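Local coordinates for protein methylocystis parvus OBBP MbnE (Methylocystis parvus OBBP, PDB 5ICQ) that probably binds the copper-chelating peptide methanobactin in the periplasm and hands it on for transport, as a family 5 solute-binding protein, at residues P244-W247 / G248-I251; S273-E276 / A277-G281; T291-S295 / T296-F300; L338-A341 / F342-F346; Q482-R485 / R486-K489. One frame throughout, in Å; residues are numbered along the deposited sequence.

Contact 1. Residues P244-W247 / G248-I251; sequences PNYW and GADI
The rings of Tyr246 and Trp247 each turn a face to Gly248. Over the tyrosine ring sits Gly248 N, 3.3 Å above the plane at its centre, and Gly248 CA makes a CH-pi contact with the same face, 3.8 Å from the centroid. With CG between its backbone N and carbonyl carbon (chi1 78°), Trp247 folds the indole back over Gly248 N and CA, the latter over the six-membered ring and 21° off the normal. Trp247 CZ3 meets Ile251 CG1 at 3.7 Å. The backbone runs through two overlapping type I turns, Tyr246 to Ala249 and Gly248 to Ile251. The first is closed by a weak bond from Ala249 N to Tyr246 O, the second by Ile251 N to Gly248 O at 3.0 Å; a water bridges Trp247 O and Asp250 N. The hydroxyl of Tyr246 bonds to Gln254 and Gln97, and Trp247 NE1 also reaches Gln97. This double turn lies in the loop between strands 237-242 and 262-268, with Trp247 packed on Leu113 and Ile114 of strand 109-120.

Contact 2. Residues S273-E276 / A277-G281; sequences SLFE and AFKAG
Lys279 lays its aliphatic chain over a face of Phe275, while its amine turns to Glu276. On the ring side, Lys279 CG makes a CH-pi contact 4.3 Å from the Phe275 centroid, 13° off the normal, and Lys279 CD follows at 4.1 Å from Phe275 CE2. A bend at chi3 (-70°) then swings the amine toward the carboxylate. There Lys279 NZ forms a salt bridge with Glu276 OE2 at 3.1 Å, met on the syn side and 25° out of the carboxylate plane. This is an i to i+3 pair near the C-terminal end of helix 271-279, which finishes in a Schellman motif with Gly281 at positive phi. The buried side is closed over by strands: Phe275 and Phe278 pack on Arg286 of strand 285-288, and Ala277, its CB 3.6 Å from Ser273 O, rests on Phe268 of strand 262-268. By contrast, Glu276 and Lys279 lie side by side on a partly exposed flank, and Ala280, whose N bonds to Glu276 O at 2.9 Å, is at the solvent.

Contact 3. Residues T291-S295 / T296-F300; sequences TTRWS and TGYDF. With SO4 (sulfate ion), chain E.
Two first torsions set the indole of Trp294 against the phenol of Tyr298: the Trp294 CG stands opposite its backbone N (chi1 -167°) and the Tyr298 CG opposite its carbonyl carbon (chi1 -76°), which places the edge of the indole against a face of the phenol ring. In this edge-to-face pair the centroids are 5.3 Å apart and the planes at 72°, with Trp294 CE3 3.8 Å from Tyr298 CE1. At the rim of the phenol ring, near its plane, lies Arg293 O. The same carbonyl accepts a bond from Gly297 N at 2.6 Å. Thr296 directs OG1 back to Thr292 O, 3.0 Å away; its own N bonds to that oxygen from the other face of the carbonyl plane, so two donors grip one acceptor. A water spans Trp294 O and Tyr298 N. Arg293 carries its guanidinium to a sulfate, probably from the crystallisation liquor: Arg293 NH1 to sulfate O3 is 2.8 Å, with weak bonds from NH2. Its NH2 also forms a salt bridge with Glu288, which in turn accepts from Tyr298 OH. Helix 291-296 lies by strand 576-581, with Trp294 stacked on Trp577; the loop that follows packs on helix 271-279 through Tyr298 and Phe300, both on Phe275, and Tyr298 also touches Arg310 of strand 308-313.

Contact 4. Residues L338-A341 / F342-F346; sequences LREA and FGMMF
Leu338 and Phe342, one helical turn apart, meet branch to ring face. Leu338 CD2 stands over the middle of the phenyl ring, 3.9 Å from its centroid and only 7° off the normal, and Leu338 CG lies 3.9 Å from Phe342 CE1. With CG opposite the backbone N (chi1 180°) and chi2 at a non-staggered 146°, the leucine sets CD2 over the ring centre, while Ala341 C sits at the ring edge. On another flank Glu340 and Met344 slant across each other, with Glu340 OE2 loosely near Met344 CE at 4.2 Å; the carboxylate has its salt bridge with Arg395. The backbone bond from Phe342 N to Leu338 O is 2.9 Å long, but Met344 N divides between Glu340 O at 3.2 Å and a weak bond to Ala341 O, and a type I turn runs from Gly343 to Phe346. Helix 336-343 packs between helix 415-427 and the sheet: Leu338 and Ala341 lie on Leu425, and Phe342 touches Phe326 of strand 322-326 and meets Phe444 of strand 442-450 edge-to-face.

Contact 5. Residues Q482-R485 / R486-K489; sequences QYQR and RRQK
Gln484 overlaps Gln488 one turn further on: the two chains run side by side in the same direction with their amide planes only 14° apart. The touch is made by aliphatic carbon and amide nitrogen, Gln484 CG to Gln488 NE2 at 3.6 Å. Next to them Arg485 and Lys489 also run alongside each other, Arg485 CD lying 3.8 Å from Lys489 NZ; the charged ends, Arg485 NE and Lys489 NZ, stay 4.9 Å apart, and the like charges would probably repel mildly. All of this follows the i to i+4 spacing of helix 480-489, a regular alpha-helix whose backbone bonds include Arg486 N to Gln482 O at 2.8 Å. Arg486 passes its CD 3.8 Å from Gln482 NE2, then bends at chi3 (58°) and leads its guanidinium away to a salt bridge with Glu447 and a bond to Asp491 O. Arg487 brings the edge of its guanidinium to Tyr483, NH1 being 4.1 Å from Tyr483 CE2, with ring and guanidinium planes 75° apart. Tyr483 is the buried member, resting on Met449 of strand 442-450 and Met495 of strand 494-498, whereas Gln482, Gln484, Arg485 and Lys489 face the solvent.

The five contacts follow one another along the chain without overlap. Contacts 2 and 3 are neighbours, with centres about 13 Å apart, and they touch: Phe275 CD2 packs on Arg293 CD at 3.3 Å and Lys279 CD on Phe300 CD2 at 3.4 Å, joining helix 271-279 to helix 291-296 and the loop that follows it. Contact 1 lies in the loop between strands 237-242 and 262-268 of the four-stranded sheet, and contact 2 packs on strand 262-268 of that sheet. Contacts 4 and 5, centres about 25 Å apart, do not touch but lie on the eight-stranded mixed sheet. Contact 1 is remote from contact 4, centres about 57 Å apart, on opposite sides of the chain's centre.

Contact 1. Residues P244-W247 / G248-I251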
loop_
_atom_site.group_PDB
_atom_site.type_symbol
_atom_site.label_atom_id
_atom_site.label_comp_id
_atom_site.label_asym_id
_atom_site.label_seq_id
_atom_site.Cartn_x
_atom_site.Cartn_y
_atom_site.Cartn_z
ATOM N N PRO A 244 21.526 -18.227 15.767
ATOM C CA PRO A 244 22.380 -19.210 15.081
ATOM C C PRO A 244 21.680 -20.527 14.790
ATOM O O PRO A 244 22.167 -21.311 13.967
ATOM C CB PRO A 244 23.547 -19.403 16.058
ATOM C CG PRO A 244 23.035 -18.941 17.383
ATOM C CD PRO A 244 22.018 -17.877 17.111
ATOM N N ASN A 245 20.551 -20.800 15.435
ATOM C CA ASN A 245 19.840 -22.058 15.241
ATOM C C ASN A 245 18.466 -21.865 14.611
ATOM O O ASN A 245 17.606 -22.751 14.713
ATOM C CB ASN A 245 19.747 -22.775 16.582
ATOM C CG ASN A 245 21.116 -22.992 17.188
ATOM O OD1 ASN A 245 21.925 -23.725 16.627
ATOM N ND2 ASN A 245 21.387 -22.356 18.323
ATOM N N TYR A 246 18.250 -20.725 13.954
ATOM C CA TYR A 246 16.994 -20.447 13.262
ATOM C C TYR A 246 16.491 -21.666 12.485
ATOM O O TYR A 246 17.194 -22.210 11.630
ATOM C CB TYR A 246 17.189 -19.250 12.320
ATOM C CG TYR A 246 16.047 -19.096 11.343
ATOM C CD1 TYR A 246 14.721 -19.150 11.777
ATOM C CD2 TYR A 246 16.295 -18.907 9.982
ATOM C CE1 TYR A 246 13.670 -19.049 10.875
ATOM C CE2 TYR A 246 15.252 -18.780 9.081
ATOM C CZ TYR A 246 13.953 -18.858 9.527
ATOM O OH TYR A 246 12.926 -18.751 8.622
ATOM N N TRP A 247 15.272 -22.115 12.803
ATOM C CA TRP A 247 14.789 -23.397 12.281
ATOM C C TRP A 247 14.721 -23.421 10.756
ATOM O O TRP A 247 14.911 -24.481 10.138
ATOM C CB TRP A 247 13.399 -23.713 12.864
ATOM C CG TRP A 247 12.315 -22.944 12.180
ATOM C CD1 TRP A 247 11.838 -21.710 12.523
ATOM C CD2 TRP A 247 11.589 -23.344 11.005
ATOM N NE1 TRP A 247 10.861 -21.314 11.632
ATOM C CE2 TRP A 247 10.688 -22.301 10.694
ATOM C CE3 TRP A 247 11.620 -24.479 10.186
ATOM C CZ2 TRP A 247 9.813 -22.364 9.606
ATOM C CZ3 TRP A 247 10.742 -24.543 9.107
ATOM C CH2 TRP A 247 9.860 -23.491 8.825
ATOM N N GLY A 248 14.440 -22.279 10.130
ATOM C CA GLY A 248 14.093 -22.268 8.718
ATOM C C GLY A 248 15.180 -21.770 7.788
ATOM O O GLY A 248 14.901 -21.393 6.647
ATOM N N ALA A 249 16.434 -21.798 8.253
ATOM C CA ALA A 249 17.513 -21.160 7.506
ATOM C C ALA A 249 17.681 -21.766 6.114
ATOM O O ALA A 249 18.126 -21.069 5.194
ATOM C CB ALA A 249 18.828 -21.256 8.289
ATOM N N ASP A 250 17.318 -23.040 5.927
ATOM C CA ASP A 250 17.477 -23.705 4.636
ATOM C C ASP A 250 16.136 -24.056 3.985
ATOM O O ASP A 250 16.080 -24.879 3.063
ATOM C CB ASP A 250 18.361 -24.949 4.784
ATOM C CG ASP A 250 18.805 -25.516 3.441
ATOM O OD1 ASP A 250 19.308 -24.743 2.592
ATOM O OD2 ASP A 250 18.628 -26.733 3.232
ATOM N N ILE A 251 15.054 -23.436 4.436
ATOM C CA ILE A 251 13.767 -23.551 3.740
ATOM C C ILE A 251 13.867 -22.789 2.423
ATOM O O ILE A 251 14.493 -21.716 2.393
ATOM C CB ILE A 251 12.647 -22.989 4.628
ATOM C CG1 ILE A 251 12.503 -23.829 5.909
ATOM C CG2 ILE A 251 11.322 -22.905 3.889
ATOM C CD1 ILE A 251 12.021 -25.247 5.683
HETATM O O HOH W 1 16.253 -25.098 7.750
#

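Contact 2. Residues S273-E276 / A277-G281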
loop_
_atom_site.group_PDB
_atom_site.type_symbol
_atom_site.label_atom_id
_atom_site.label_comp_id
_atom_site.label_asym_id
_atom_site.label_seq_id
_atom_site.Cartn_x
_atom_site.Cartn_y
_atom_site.Cartn_z
ATOM N N SER A 273 18.308 15.277 10.450
ATOM C CA SER A 273 19.304 14.551 11.235
ATOM C C SER A 273 19.469 13.122 10.724
ATOM O O SER A 273 20.568 12.561 10.799
ATOM C CB SER A 273 18.932 14.563 12.720
ATOM O OG SER A 273 17.603 14.111 12.930
ATOM N N LEU A 274 18.397 12.528 10.203
ATOM C CA LEU A 274 18.506 11.218 9.564
ATOM C C LEU A 274 19.413 11.291 8.340
ATOM O O LEU A 274 20.279 10.429 8.140
ATOM C CB LEU A 274 17.107 10.723 9.187
ATOM C CG LEU A 274 16.934 9.361 8.493
ATOM C CD1 LEU A 274 17.651 8.254 9.247
ATOM C CD2 LEU A 274 15.456 9.037 8.333
ATOM N N PHE A 275 19.246 12.338 7.522
ATOM C CA PHE A 275 20.090 12.518 6.342
ATOM C C PHE A 275 21.537 12.787 6.731
ATOM O O PHE A 275 22.460 12.257 6.099
ATOM C CB PHE A 275 19.540 13.657 5.477
ATOM C CG PHE A 275 20.226 13.807 4.136
ATOM C CD1 PHE A 275 20.485 12.700 3.339
ATOM C CD2 PHE A 275 20.581 15.062 3.662
ATOM C CE1 PHE A 275 21.099 12.838 2.104
ATOM C CE2 PHE A 275 21.189 15.205 2.426
ATOM C CZ PHE A 275 21.446 14.093 1.647
ATOM N N GLU A 276 21.762 13.606 7.769
ATOM C CA GLU A 276 23.130 13.873 8.202
ATOM C C GLU A 276 23.825 12.599 8.664
ATOM O O GLU A 276 25.018 12.410 8.411
ATOM C CB GLU A 276 23.145 14.923 9.314
ATOM C CG GLU A 276 22.772 16.336 8.860
ATOM C CD GLU A 276 23.639 16.847 7.719
ATOM O OE1 GLU A 276 24.863 16.588 7.726
ATOM O OE2 GLU A 276 23.091 17.512 6.812
ATOM N N ALA A 277 23.101 11.711 9.351
ATOM C CA ALA A 277 23.714 10.456 9.782
ATOM C C ALA A 277 24.133 9.609 8.585
ATOM O O ALA A 277 25.183 8.956 8.615
ATOM C CB ALA A 277 22.753 9.678 10.681
ATOM N N PHE A 278 23.330 9.615 7.517
ATOM C CA PHE A 278 23.725 8.916 6.295
ATOM C C PHE A 278 24.989 9.528 5.696
ATOM O O PHE A 278 25.932 8.814 5.335
ATOM C CB PHE A 278 22.588 8.949 5.275
ATOM C CG PHE A 278 22.923 8.259 3.992
ATOM C CD1 PHE A 278 22.896 6.873 3.915
ATOM C CD2 PHE A 278 23.270 8.985 2.862
ATOM C CE1 PHE A 278 23.213 6.225 2.732
ATOM C CE2 PHE A 278 23.590 8.338 1.671
ATOM C CZ PHE A 278 23.562 6.962 1.610
ATOM N N LYS A 279 25.023 10.857 5.574
ATOM C CA LYS A 279 26.202 11.497 5.002
ATOM C C LYS A 279 27.454 11.217 5.828
ATOM O O LYS A 279 28.548 11.073 5.269
ATOM C CB LYS A 279 25.972 12.999 4.870
ATOM C CG LYS A 279 24.978 13.373 3.789
ATOM C CD LYS A 279 25.096 14.855 3.439
ATOM C CE LYS A 279 24.596 15.737 4.558
ATOM N NZ LYS A 279 24.707 17.188 4.215
ATOM N N ALA A 280 27.312 11.100 7.146
ATOM C CA ALA A 280 28.446 10.809 8.011
ATOM C C ALA A 280 28.850 9.341 7.994
ATOM O O ALA A 280 29.844 8.987 8.631
ATOM C CB ALA A 280 28.134 11.237 9.450
ATOM N N GLY A 281 28.116 8.478 7.293
ATOM C CA GLY A 281 28.490 7.076 7.239
ATOM C C GLY A 281 28.021 6.241 8.411
ATOM O O GLY A 281 28.492 5.108 8.572
#

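Contact 3. Residues T291-S295 / T296-F300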
loop_
_atom_site.group_PDB
_atom_site.type_symbol
_atom_site.label_atom_id
_atom_site.label_comp_id
_atom_site.label_asym_id
_atom_site.label_seq_id
_atom_site.Cartn_x
_atom_site.Cartn_y
_atom_site.Cartn_z
ATOM N N THR A 291 11.872 15.994 -2.875
ATOM C CA THR A 291 12.351 16.406 -4.195
ATOM C C THR A 291 13.494 17.406 -4.085
ATOM O O THR A 291 14.420 17.388 -4.904
ATOM C CB THR A 291 11.217 17.000 -5.036
ATOM O OG1 THR A 291 10.536 18.021 -4.296
ATOM C CG2 THR A 291 10.231 15.923 -5.426
ATOM N N THR A 292 13.449 18.292 -3.084
ATOM C CA THR A 292 14.533 19.260 -2.911
ATOM C C THR A 292 15.851 18.561 -2.606
ATOM O O THR A 292 16.894 18.891 -3.184
ATOM C CB THR A 292 14.187 20.252 -1.796
ATOM O OG1 THR A 292 12.924 20.871 -2.078
ATOM C CG2 THR A 292 15.256 21.336 -1.691
ATOM N N ARG A 293 15.825 17.592 -1.685
ATOM C CA ARG A 293 17.059 16.919 -1.304
ATOM C C ARG A 293 17.571 16.049 -2.441
ATOM O O ARG A 293 18.767 16.061 -2.749
ATOM C CB ARG A 293 16.827 16.085 -0.044
ATOM C CG ARG A 293 18.057 15.830 0.789
ATOM C CD ARG A 293 17.640 15.694 2.245
ATOM N NE ARG A 293 16.476 14.834 2.365
ATOM C CZ ARG A 293 15.627 14.864 3.384
ATOM N NH1 ARG A 293 15.812 15.720 4.382
ATOM N NH2 ARG A 293 14.587 14.043 3.392
ATOM N N TRP A 294 16.674 15.299 -3.087
ATOM C CA TRP A 294 17.072 14.504 -4.244
ATOM C C TRP A 294 17.678 15.392 -5.314
ATOM O O TRP A 294 18.701 15.042 -5.916
ATOM C CB TRP A 294 15.860 13.739 -4.788
ATOM C CG TRP A 294 16.168 12.646 -5.796
ATOM C CD1 TRP A 294 15.746 12.593 -7.093
ATOM C CD2 TRP A 294 16.940 11.448 -5.575
ATOM N NE1 TRP A 294 16.204 11.436 -7.696
ATOM C CE2 TRP A 294 16.934 10.717 -6.783
ATOM C CE3 TRP A 294 17.623 10.919 -4.470
ATOM C CZ2 TRP A 294 17.591 9.486 -6.922
ATOM C CZ3 TRP A 294 18.269 9.694 -4.603
ATOM C CH2 TRP A 294 18.248 8.991 -5.826
ATOM N N SER A 295 17.087 16.575 -5.523
ATOM C CA SER A 295 17.524 17.457 -6.598
ATOM C C SER A 295 18.890 18.075 -6.314
ATOM O O SER A 295 19.729 18.160 -7.216
ATOM C CB SER A 295 16.479 18.549 -6.834
ATOM O OG SER A 295 16.913 19.439 -7.838
ATOM N N THR A 296 19.145 18.515 -5.073
ATOM C CA THR A 296 20.359 19.279 -4.799
ATOM C C THR A 296 21.171 18.820 -3.595
ATOM O O THR A 296 22.243 19.386 -3.353
ATOM C CB THR A 296 20.023 20.771 -4.604
ATOM O OG1 THR A 296 19.141 20.921 -3.486
ATOM C CG2 THR A 296 19.363 21.350 -5.851
ATOM N N GLY A 297 20.713 17.834 -2.833
ATOM C CA GLY A 297 21.393 17.489 -1.603
ATOM C C GLY A 297 22.417 16.375 -1.670
ATOM O O GLY A 297 23.030 16.063 -0.646
ATOM N N TYR A 298 22.634 15.767 -2.829
ATOM C CA TYR A 298 23.533 14.614 -2.923
ATOM C C TYR A 298 24.865 14.990 -3.556
ATOM O O TYR A 298 25.400 14.278 -4.400
ATOM C CB TYR A 298 22.858 13.473 -3.679
ATOM C CG TYR A 298 21.843 12.773 -2.807
ATOM C CD1 TYR A 298 20.566 13.295 -2.652
ATOM C CD2 TYR A 298 22.172 11.611 -2.110
ATOM C CE1 TYR A 298 19.634 12.677 -1.830
ATOM C CE2 TYR A 298 21.237 10.979 -1.280
ATOM C CZ TYR A 298 19.972 11.525 -1.151
ATOM O OH TYR A 298 19.027 10.929 -0.356
ATOM N N ASP A 299 25.424 16.121 -3.130
ATOM C CA ASP A 299 26.732 16.544 -3.607
ATOM C C ASP A 299 27.709 16.578 -2.441
ATOM O O ASP A 299 28.289 17.624 -2.142
ATOM C CB ASP A 299 26.642 17.915 -4.284
ATOM C CG ASP A 299 27.961 18.344 -4.919
ATOM O OD1 ASP A 299 28.715 17.463 -5.388
ATOM O OD2 ASP A 299 28.247 19.561 -4.942
ATOM N N PHE A 300 27.879 15.454 -1.758
ATOM C CA PHE A 300 28.820 15.372 -0.657
ATOM C C PHE A 300 29.931 14.378 -0.995
ATOM O O PHE A 300 29.783 13.562 -1.913
ATOM C CB PHE A 300 28.106 15.013 0.658
ATOM C CG PHE A 300 27.230 13.793 0.597
ATOM C CD1 PHE A 300 27.728 12.550 0.955
ATOM C CD2 PHE A 300 25.891 13.900 0.248
ATOM C CE1 PHE A 300 26.911 11.426 0.928
ATOM C CE2 PHE A 300 25.073 12.784 0.222
ATOM C CZ PHE A 300 25.585 11.548 0.566
HETATM S S SO4 E . 11.872 15.607 5.352
HETATM O O1 SO4 E . 11.557 14.742 6.484
HETATM O O2 SO4 E . 10.985 16.767 5.363
HETATM O O3 SO4 E . 13.257 16.061 5.444
HETATM O O4 SO4 E . 11.678 14.855 4.117
HETATM O O HOH W 2 21.447 16.071 -5.512
#

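Contact 4. Residues L338-A341 / F342-F346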
loop_
_atom_site.group_PDB
_atom_site.type_symbol
_atom_site.label_atom_id
_atom_site.label_comp_id
_atom_site.label_asym_id
_atom_site.label_seq_id
_atom_site.Cartn_x
_atom_site.Cartn_y
_atom_site.Cartn_z
ATOM N N LEU A 338 -19.635 18.602 -13.837
ATOM C CA LEU A 338 -18.952 19.705 -13.156
ATOM C C LEU A 338 -17.643 19.243 -12.527
ATOM O O LEU A 338 -16.649 19.978 -12.545
ATOM C CB LEU A 338 -19.872 20.332 -12.098
ATOM C CG LEU A 338 -19.297 21.507 -11.280
ATOM C CD1 LEU A 338 -20.390 22.523 -10.946
ATOM C CD2 LEU A 338 -18.638 21.038 -9.985
ATOM N N ARG A 339 -17.626 18.047 -11.926
ATOM C CA ARG A 339 -16.376 17.550 -11.364
ATOM C C ARG A 339 -15.325 17.384 -12.451
ATOM O O ARG A 339 -14.158 17.743 -12.249
ATOM C CB ARG A 339 -16.596 16.228 -10.619
ATOM C CG ARG A 339 -17.640 16.363 -9.501
ATOM C CD ARG A 339 -17.671 15.165 -8.545
ATOM N NE ARG A 339 -18.065 13.912 -9.207
ATOM C CZ ARG A 339 -19.281 13.380 -9.162
ATOM N NH1 ARG A 339 -20.276 14.028 -8.537
ATOM N NH2 ARG A 339 -19.519 12.216 -9.757
ATOM N N GLU A 340 -15.715 16.830 -13.605
ATOM C CA GLU A 340 -14.770 16.707 -14.716
ATOM C C GLU A 340 -14.249 18.072 -15.149
ATOM O O GLU A 340 -13.042 18.253 -15.364
ATOM C CB GLU A 340 -15.411 15.985 -15.907
ATOM C CG GLU A 340 -14.474 15.978 -17.128
ATOM C CD GLU A 340 -14.932 15.083 -18.272
ATOM O OE1 GLU A 340 -16.087 14.617 -18.267
ATOM O OE2 GLU A 340 -14.111 14.838 -19.185
ATOM N N ALA A 341 -15.151 19.053 -15.285
ATOM C CA ALA A 341 -14.735 20.390 -15.703
ATOM C C ALA A 341 -13.763 21.021 -14.711
ATOM O O ALA A 341 -12.763 21.633 -15.112
ATOM C CB ALA A 341 -15.963 21.289 -15.870
ATOM N N PHE A 342 -14.046 20.907 -13.409
ATOM C CA PHE A 342 -13.131 21.475 -12.427
ATOM C C PHE A 342 -11.772 20.797 -12.502
ATOM O O PHE A 342 -10.731 21.448 -12.340
ATOM C CB PHE A 342 -13.699 21.346 -11.013
ATOM C CG PHE A 342 -14.670 22.425 -10.634
ATOM C CD1 PHE A 342 -15.443 23.066 -11.592
ATOM C CD2 PHE A 342 -14.805 22.806 -9.298
ATOM C CE1 PHE A 342 -16.349 24.061 -11.222
ATOM C CE2 PHE A 342 -15.704 23.795 -8.923
ATOM C CZ PHE A 342 -16.481 24.423 -9.888
ATOM N N GLY A 343 -11.765 19.492 -12.768
ATOM C CA GLY A 343 -10.512 18.768 -12.882
ATOM C C GLY A 343 -9.642 19.269 -14.013
ATOM O O GLY A 343 -8.415 19.212 -13.926
ATOM N N MET A 344 -10.260 19.772 -15.084
ATOM C CA MET A 344 -9.509 20.304 -16.218
ATOM C C MET A 344 -8.654 21.496 -15.844
ATOM O O MET A 344 -7.716 21.833 -16.575
ATOM C CB MET A 344 -10.460 20.745 -17.327
ATOM C CG MET A 344 -11.178 19.627 -18.016
ATOM S SD MET A 344 -12.314 20.329 -19.229
ATOM C CE MET A 344 -13.000 18.803 -19.874
ATOM N N MET A 345 -8.979 22.171 -14.752
ATOM C CA MET A 345 -8.297 23.412 -14.439
ATOM C C MET A 345 -7.049 23.216 -13.595
ATOM O O MET A 345 -6.300 24.177 -13.402
ATOM C CB MET A 345 -9.257 24.364 -13.735
ATOM C CG MET A 345 -10.487 24.716 -14.572
ATOM S SD MET A 345 -10.092 25.464 -16.176
ATOM C CE MET A 345 -9.232 26.954 -15.660
ATOM N N PHE A 346 -6.781 22.010 -13.101
ATOM C CA PHE A 346 -5.564 21.804 -12.322
ATOM C C PHE A 346 -4.358 21.756 -13.254
ATOM O O PHE A 346 -4.312 20.931 -14.167
ATOM C CB PHE A 346 -5.628 20.520 -11.496
ATOM C CG PHE A 346 -4.375 20.281 -10.701
ATOM C CD1 PHE A 346 -4.037 21.133 -9.661
ATOM C CD2 PHE A 346 -3.517 19.245 -11.019
ATOM C CE1 PHE A 346 -2.873 20.948 -8.937
ATOM C CE2 PHE A 346 -2.354 19.050 -10.295
ATOM C CZ PHE A 346 -2.035 19.900 -9.255
#

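Contact 5. Residues Q482-R485 / R486-K489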
loop_
_atom_site.group_PDB
_atom_site.type_symbol
_atom_site.label_atom_id
_atom_site.label_comp_id
_atom_site.label_asym_id
_atom_site.label_seq_id
_atom_site.Cartn_x
_atom_site.Cartn_y
_atom_site.Cartn_z
ATOM N N GLN A 482 -8.767 19.074 14.376
ATOM C CA GLN A 482 -9.918 19.467 13.563
ATOM C C GLN A 482 -9.913 18.767 12.207
ATOM O O GLN A 482 -10.974 18.378 11.699
ATOM C CB GLN A 482 -9.922 20.987 13.367
ATOM C CG GLN A 482 -10.502 21.773 14.526
ATOM C CD GLN A 482 -11.995 21.533 14.692
ATOM O OE1 GLN A 482 -12.483 21.319 15.804
ATOM N NE2 GLN A 482 -12.728 21.567 13.582
ATOM N N TYR A 483 -8.736 18.634 11.593
ATOM C CA TYR A 483 -8.630 17.954 10.303
ATOM C C TYR A 483 -9.101 16.510 10.400
ATOM O O TYR A 483 -9.878 16.033 9.562
ATOM C CB TYR A 483 -7.185 18.005 9.814
ATOM C CG TYR A 483 -6.979 17.462 8.412
ATOM C CD1 TYR A 483 -7.220 18.259 7.297
ATOM C CD2 TYR A 483 -6.527 16.167 8.205
ATOM C CE1 TYR A 483 -7.024 17.771 6.008
ATOM C CE2 TYR A 483 -6.337 15.666 6.917
ATOM C CZ TYR A 483 -6.594 16.474 5.824
ATOM O OH TYR A 483 -6.396 16.000 4.540
ATOM N N GLN A 484 -8.621 15.789 11.412
ATOM C CA GLN A 484 -9.021 14.395 11.574
ATOM C C GLN A 484 -10.513 14.284 11.863
ATOM O O GLN A 484 -11.200 13.424 11.300
ATOM C CB GLN A 484 -8.202 13.742 12.690
ATOM C CG GLN A 484 -8.762 12.400 13.155
ATOM C CD GLN A 484 -8.075 11.860 14.403
ATOM O OE1 GLN A 484 -7.369 10.855 14.349
ATOM N NE2 GLN A 484 -8.298 12.517 15.535
ATOM N N ARG A 485 -11.038 15.138 12.745
ATOM C CA ARG A 485 -12.467 15.079 13.040
ATOM C C ARG A 485 -13.307 15.414 11.810
ATOM O O ARG A 485 -14.337 14.773 11.551
ATOM C CB ARG A 485 -12.814 16.027 14.185
ATOM C CG ARG A 485 -14.297 16.160 14.440
ATOM C CD ARG A 485 -14.638 15.978 15.907
ATOM N NE ARG A 485 -13.846 16.857 16.761
ATOM C CZ ARG A 485 -13.040 16.431 17.728
ATOM N NH1 ARG A 485 -12.929 15.135 17.978
ATOM N NH2 ARG A 485 -12.354 17.301 18.456
ATOM N N ARG A 486 -12.905 16.434 11.057
ATOM C CA ARG A 486 -13.692 16.815 9.891
ATOM C C ARG A 486 -13.584 15.780 8.780
ATOM O O ARG A 486 -14.556 15.551 8.049
ATOM C CB ARG A 486 -13.274 18.203 9.408
ATOM C CG ARG A 486 -13.761 19.301 10.364
ATOM C CD ARG A 486 -13.309 20.687 9.911
ATOM N NE ARG A 486 -13.805 20.966 8.561
ATOM C CZ ARG A 486 -13.561 22.088 7.890
ATOM N NH1 ARG A 486 -12.832 23.049 8.449
ATOM N NH2 ARG A 486 -14.047 22.247 6.663
ATOM N N ARG A 487 -12.428 15.131 8.642
ATOM C CA ARG A 487 -12.328 14.064 7.657
ATOM C C ARG A 487 -13.243 12.901 8.029
ATOM O O ARG A 487 -13.916 12.327 7.161
ATOM C CB ARG A 487 -10.878 13.594 7.531
ATOM C CG ARG A 487 -10.670 12.508 6.496
ATOM C CD ARG A 487 -9.280 11.899 6.595
ATOM N NE ARG A 487 -9.185 11.041 7.770
ATOM C CZ ARG A 487 -8.210 11.097 8.670
ATOM N NH1 ARG A 487 -7.216 11.965 8.527
ATOM N NH2 ARG A 487 -8.226 10.272 9.709
ATOM N N GLN A 488 -13.295 12.561 9.324
ATOM C CA GLN A 488 -14.116 11.445 9.792
ATOM C C GLN A 488 -15.601 11.702 9.581
ATOM O O GLN A 488 -16.363 10.772 9.290
ATOM C CB GLN A 488 -13.833 11.176 11.274
ATOM C CG GLN A 488 -12.505 10.461 11.489
ATOM C CD GLN A 488 -12.095 10.409 12.954
ATOM O OE1 GLN A 488 -12.688 11.078 13.800
ATOM N NE2 GLN A 488 -11.079 9.609 13.255
ATOM N N LYS A 489 -16.037 12.947 9.758
ATOM C CA LYS A 489 -17.433 13.317 9.600
ATOM C C LYS A 489 -17.773 13.772 8.187
ATOM O O LYS A 489 -18.935 14.113 7.931
ATOM C CB LYS A 489 -17.790 14.422 10.600
ATOM C CG LYS A 489 -17.582 13.995 12.049
ATOM C CD LYS A 489 -18.001 15.083 13.037
ATOM C CE LYS A 489 -18.064 14.536 14.467
ATOM N NZ LYS A 489 -18.440 15.579 15.470
#